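Local atomic coordinates of suppressor of fused homolog (Drosophila melanogaster, PDB entry 6LPH), a protein that probably sequesters DNA-binding transcription factors by binding them, this chain being the N-terminal part of the protein, crystallised in complex with a peptide of Fu. Residues P16-Y29 against Q180-F193. Sequence-based numbering, arbitrary orientation.
Sequences PGLKAIIDHLGQVY and QLGCIDTPTGTVDF
Ile184 lays its CG2 methyl over the centre of the His24 imidazole, a CH-pi contact 3.5 Å from the ring centroid and 10° off the normal. Phe193 lies nearly parallel to the same imidazole but slid aside, CE1 reaching His24 CD2 at 3.8 Å, while Ile21 CG2 meets the phenyl edge. Toward the C-terminal end of helix 16-28, Leu181 brings CD2 to Leu25 CD2 (3.8 Å) and, crossing at about a right angle, to Val28 CG2. In the other direction Ala20 CB sits 3.5 Å from Thr186 CB, Pro16 rests on Pro187, and Gly17 CA comes within 3.7 Å of Thr188 OG1, a hydroxyl hydrogen-bonded to Asp81 O. A chi1 of -170°, CG anti to N, sets the His24 ring against Ile184 and brings NE2 to Leu181 O (2.8 Å), in the carbonyl plane on a lone pair, though the oxygen sits somewhat out of the imidazole plane. A leucine here would probably leave that carbonyl without its donor and Ile184 CG2 without a flat face to rest on. At the polar edge, the Gln180 amide passes Val28 CG1 and stands steeply to the Tyr29 ring, its OE1 bonded to Arg107, whereas Tyr29 OH bonds to His73. Helix 16-28 thus lies obliquely antiparallel to strand 183-186 (N-to-C directions 138° apart), against the beta-hairpin of strands 172-186 and 189-199, while its Leu18 and Ile22 pack on the bound peptide.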
loop_
_atom_site.group_PDB
_atom_site.type_symbol
_atom_site.label_atom_id
_atom_site.label_comp_id
_atom_site.label_asym_id
_atom_site.label_seq_id
_atom_site.Cartn_x
_atom_site.Cartn_y
_atom_site.Cartn_z
ATOM N N PRO A 16 19.533 10.211 -0.240
ATOM C CA PRO A 16 19.992 9.015 0.473
ATOM C C PRO A 16 18.880 8.112 0.994
ATOM O O PRO A 16 19.050 6.880 1.016
ATOM C CB PRO A 16 20.828 9.572 1.640
ATOM C CG PRO A 16 20.835 11.052 1.489
ATOM C CD PRO A 16 19.798 11.454 0.507
ATOM N N GLY A 17 17.766 8.704 1.429
ATOM C CA GLY A 17 16.630 7.903 1.869
ATOM C C GLY A 17 16.005 7.201 0.679
ATOM O O GLY A 17 15.767 5.981 0.705
ATOM N N LEU A 18 15.742 7.959 -0.375
ATOM C CA LEU A 18 15.166 7.386 -1.608
ATOM C C LEU A 18 16.080 6.245 -2.121
ATOM O O LEU A 18 15.616 5.139 -2.375
ATOM C CB LEU A 18 15.021 8.490 -2.656
ATOM C CG LEU A 18 13.947 8.504 -3.755
ATOM C CD1 LEU A 18 14.506 9.353 -4.879
ATOM C CD2 LEU A 18 13.522 7.155 -4.264
ATOM N N LYS A 19 17.385 6.503 -2.205
ATOM C CA LYS A 19 18.342 5.496 -2.713
ATOM C C LYS A 19 18.326 4.179 -1.897
ATOM O O LYS A 19 18.364 3.082 -2.480
ATOM C CB LYS A 19 19.773 6.078 -2.795
ATOM C CG LYS A 19 20.814 5.115 -3.401
ATOM C CD LYS A 19 22.225 5.691 -3.428
ATOM C CE LYS A 19 23.100 4.911 -4.403
ATOM N NZ LYS A 19 23.077 3.457 -4.118
ATOM N N ALA A 20 18.283 4.282 -0.561
ATOM C CA ALA A 20 18.210 3.087 0.323
ATOM C C ALA A 20 16.979 2.223 0.041
ATOM O O ALA A 20 17.054 0.991 -0.039
ATOM C CB ALA A 20 18.198 3.508 1.778
ATOM N N ILE A 21 15.839 2.884 -0.119
ATOM C CA ILE A 21 14.603 2.170 -0.399
ATOM C C ILE A 21 14.673 1.507 -1.779
ATOM O O ILE A 21 14.361 0.325 -1.901
ATOM C CB ILE A 21 13.364 3.091 -0.261
ATOM C CG1 ILE A 21 13.238 3.556 1.221
ATOM C CG2 ILE A 21 12.101 2.352 -0.716
ATOM C CD1 ILE A 21 12.255 4.710 1.425
ATOM N N ILE A 22 15.094 2.272 -2.792
ATOM C CA ILE A 22 15.268 1.738 -4.175
ATOM C C ILE A 22 16.222 0.557 -4.206
ATOM O O ILE A 22 15.945 -0.460 -4.862
ATOM C CB ILE A 22 15.757 2.835 -5.165
ATOM C CG1 ILE A 22 14.693 3.930 -5.350
ATOM C CG2 ILE A 22 16.190 2.241 -6.514
ATOM C CD1 ILE A 22 13.373 3.450 -5.864
ATOM N N ASP A 23 17.347 0.680 -3.487
ATOM C CA ASP A 23 18.278 -0.431 -3.362
ATOM C C ASP A 23 17.662 -1.677 -2.721
ATOM O O ASP A 23 17.815 -2.789 -3.240
ATOM C CB ASP A 23 19.547 0.008 -2.623
ATOM C CG ASP A 23 20.404 0.945 -3.461
ATOM O OD1 ASP A 23 21.339 1.572 -2.924
ATOM O OD2 ASP A 23 20.132 1.061 -4.682
ATOM N N HIS A 24 16.948 -1.492 -1.614
ATOM C CA HIS A 24 16.187 -2.579 -0.985
ATOM C C HIS A 24 15.215 -3.233 -1.941
ATOM O O HIS A 24 15.150 -4.472 -2.023
ATOM C CB HIS A 24 15.435 -2.046 0.229
ATOM C CG HIS A 24 14.823 -3.115 1.082
ATOM N ND1 HIS A 24 15.514 -4.197 1.499
ATOM C CD2 HIS A 24 13.541 -3.234 1.627
ATOM C CE1 HIS A 24 14.709 -4.980 2.258
ATOM N NE2 HIS A 24 13.510 -4.384 2.342
ATOM N N LEU A 25 14.433 -2.419 -2.654
ATOM C CA LEU A 25 13.486 -2.966 -3.653
ATOM C C LEU A 25 14.203 -3.702 -4.791
ATOM O O LEU A 25 13.677 -4.687 -5.340
ATOM C CB LEU A 25 12.570 -1.888 -4.218
ATOM C CG LEU A 25 11.563 -1.298 -3.213
ATOM C CD1 LEU A 25 10.809 -0.088 -3.779
ATOM C CD2 LEU A 25 10.593 -2.388 -2.765
ATOM N N GLY A 26 15.397 -3.232 -5.147
ATOM C CA GLY A 26 16.206 -3.908 -6.187
ATOM C C GLY A 26 16.645 -5.327 -5.807
ATOM O O GLY A 26 16.801 -6.219 -6.672
ATOM N N GLN A 27 16.828 -5.545 -4.512
ATOM C CA GLN A 27 17.241 -6.847 -3.989
ATOM C C GLN A 27 16.056 -7.790 -3.941
ATOM O O GLN A 27 16.192 -9.006 -4.117
ATOM C CB GLN A 27 17.753 -6.695 -2.562
ATOM C CG GLN A 27 19.011 -5.855 -2.439
ATOM C CD GLN A 27 20.280 -6.631 -2.700
ATOM O OE1 GLN A 27 21.192 -6.610 -1.877
ATOM N NE2 GLN A 27 20.360 -7.309 -3.830
ATOM N N VAL A 28 14.892 -7.221 -3.668
ATOM C CA VAL A 28 13.686 -8.001 -3.524
ATOM C C VAL A 28 13.112 -8.302 -4.925
ATOM O O VAL A 28 12.554 -9.368 -5.169
ATOM C CB VAL A 28 12.670 -7.252 -2.613
ATOM C CG1 VAL A 28 11.273 -7.898 -2.650
ATOM C CG2 VAL A 28 13.166 -7.242 -1.182
ATOM N N TYR A 29 13.285 -7.376 -5.853
ATOM C CA TYR A 29 12.739 -7.535 -7.208
ATOM C C TYR A 29 13.856 -7.365 -8.225
ATOM O O TYR A 29 13.829 -6.404 -9.004
ATOM C CB TYR A 29 11.665 -6.468 -7.469
ATOM C CG TYR A 29 10.306 -6.736 -6.826
ATOM C CD1 TYR A 29 9.870 -5.978 -5.712
ATOM C CD2 TYR A 29 9.451 -7.707 -7.342
ATOM C CE1 TYR A 29 8.639 -6.216 -5.139
ATOM C CE2 TYR A 29 8.214 -7.962 -6.769
ATOM C CZ TYR A 29 7.812 -7.206 -5.669
ATOM O OH TYR A 29 6.586 -7.431 -5.083
ATOM N N GLN A 180 7.748 -9.249 2.784
ATOM C CA GLN A 180 8.945 -9.211 1.928
ATOM C C GLN A 180 9.896 -8.119 2.368
ATOM O O GLN A 180 11.121 -8.314 2.418
ATOM C CB GLN A 180 8.532 -8.813 0.514
ATOM C CG GLN A 180 8.692 -9.883 -0.480
ATOM C CD GLN A 180 8.138 -9.480 -1.812
ATOM O OE1 GLN A 180 7.244 -8.617 -1.907
ATOM N NE2 GLN A 180 8.663 -10.098 -2.865
ATOM N N LEU A 181 9.335 -6.945 2.634
ATOM C CA LEU A 181 10.187 -5.757 2.801
ATOM C C LEU A 181 10.677 -5.579 4.223
ATOM O O LEU A 181 11.765 -5.057 4.427
ATOM C CB LEU A 181 9.501 -4.488 2.310
ATOM C CG LEU A 181 9.031 -4.539 0.850
ATOM C CD1 LEU A 181 8.470 -3.193 0.437
ATOM C CD2 LEU A 181 10.164 -4.977 -0.061
ATOM N N GLY A 182 9.858 -6.002 5.187
ATOM C CA GLY A 182 10.221 -5.906 6.600
ATOM C C GLY A 182 10.556 -4.482 7.039
ATOM O O GLY A 182 9.834 -3.535 6.749
ATOM N N CYS A 183 11.671 -4.325 7.742
ATOM C CA CYS A 183 12.041 -3.019 8.266
ATOM C C CYS A 183 13.524 -2.860 7.954
ATOM O O CYS A 183 14.264 -3.824 8.048
ATOM C CB CYS A 183 11.781 -2.964 9.782
ATOM S SG CYS A 183 10.077 -3.397 10.288
ATOM N N ILE A 184 13.947 -1.668 7.548
ATOM C CA ILE A 184 15.346 -1.457 7.176
ATOM C C ILE A 184 15.924 -0.206 7.837
ATOM O O ILE A 184 15.176 0.700 8.268
ATOM C CB ILE A 184 15.541 -1.316 5.653
ATOM C CG1 ILE A 184 14.910 0.002 5.136
ATOM C CG2 ILE A 184 14.960 -2.524 4.892
ATOM C CD1 ILE A 184 15.123 0.237 3.645
ATOM N N ASP A 185 17.253 -0.152 7.890
ATOM C CA ASP A 185 17.955 1.034 8.337
ATOM C C ASP A 185 18.358 1.744 7.057
ATOM O O ASP A 185 18.573 1.092 6.024
ATOM C CB ASP A 185 19.213 0.646 9.121
ATOM C CG ASP A 185 19.850 1.830 9.838
ATOM O OD1 ASP A 185 19.157 2.850 10.037
ATOM O OD2 ASP A 185 21.043 1.746 10.225
ATOM N N THR A 186 18.432 3.072 7.102
ATOM C CA THR A 186 18.872 3.844 5.940
ATOM C C THR A 186 19.759 4.958 6.422
ATOM O O THR A 186 19.802 5.213 7.623
ATOM C CB THR A 186 17.679 4.466 5.146
ATOM O OG1 THR A 186 17.225 5.670 5.783
ATOM C CG2 THR A 186 16.501 3.474 4.991
ATOM N N PRO A 187 20.497 5.615 5.495
ATOM C CA PRO A 187 21.280 6.773 5.912
ATOM C C PRO A 187 20.457 7.810 6.669
ATOM O O PRO A 187 21.008 8.473 7.555
ATOM C CB PRO A 187 21.785 7.345 4.592
ATOM C CG PRO A 187 21.893 6.152 3.696
ATOM C CD PRO A 187 20.821 5.200 4.120
ATOM N N THR A 188 19.162 7.957 6.347
ATOM C CA THR A 188 18.348 8.956 7.069
ATOM C C THR A 188 17.546 8.380 8.254
ATOM O O THR A 188 16.743 9.081 8.852
ATOM C CB THR A 188 17.413 9.778 6.146
ATOM O OG1 THR A 188 16.522 8.892 5.459
ATOM C CG2 THR A 188 18.220 10.614 5.122
ATOM N N GLY A 189 17.763 7.122 8.616
ATOM C CA GLY A 189 17.020 6.574 9.739
ATOM C C GLY A 189 16.320 5.283 9.412
ATOM O O GLY A 189 16.478 4.754 8.318
ATOM N N THR A 190 15.543 4.775 10.360
ATOM C CA THR A 190 14.885 3.483 10.152
ATOM C C THR A 190 13.595 3.728 9.350
ATOM O O THR A 190 12.966 4.782 9.459
ATOM C CB THR A 190 14.526 2.780 11.475
ATOM O OG1 THR A 190 13.700 3.652 12.257
ATOM C CG2 THR A 190 15.819 2.411 12.313
ATOM N N VAL A 191 13.227 2.728 8.562
ATOM C CA VAL A 191 11.982 2.734 7.754
ATOM C C VAL A 191 11.346 1.362 7.931
ATOM O O VAL A 191 11.926 0.362 7.506
ATOM C CB VAL A 191 12.290 2.974 6.275
ATOM C CG1 VAL A 191 11.005 2.860 5.386
ATOM C CG2 VAL A 191 12.924 4.351 6.086
ATOM N N ASP A 192 10.175 1.316 8.581
ATOM C CA ASP A 192 9.345 0.095 8.635
ATOM C C ASP A 192 8.478 0.099 7.376
ATOM O O ASP A 192 7.966 1.143 7.011
ATOM C CB ASP A 192 8.346 0.192 9.807
ATOM C CG ASP A 192 8.973 -0.081 11.159
ATOM O OD1 ASP A 192 10.176 -0.396 11.209
ATOM O OD2 ASP A 192 8.250 0.000 12.190
ATOM N N PHE A 193 8.249 -1.045 6.741
ATOM C CA PHE A 193 7.261 -1.092 5.645
ATOM C C PHE A 193 5.919 -1.556 6.196
ATOM O O PHE A 193 5.760 -2.723 6.580
ATOM C CB PHE A 193 7.785 -1.923 4.465
ATOM C CG PHE A 193 8.956 -1.260 3.769
ATOM C CD1 PHE A 193 10.287 -1.494 4.191
ATOM C CD2 PHE A 193 8.735 -0.348 2.761
ATOM C CE1 PHE A 193 11.364 -0.837 3.580
ATOM C CE2 PHE A 193 9.802 0.321 2.157
ATOM C CZ PHE A 193 11.113 0.080 2.555
#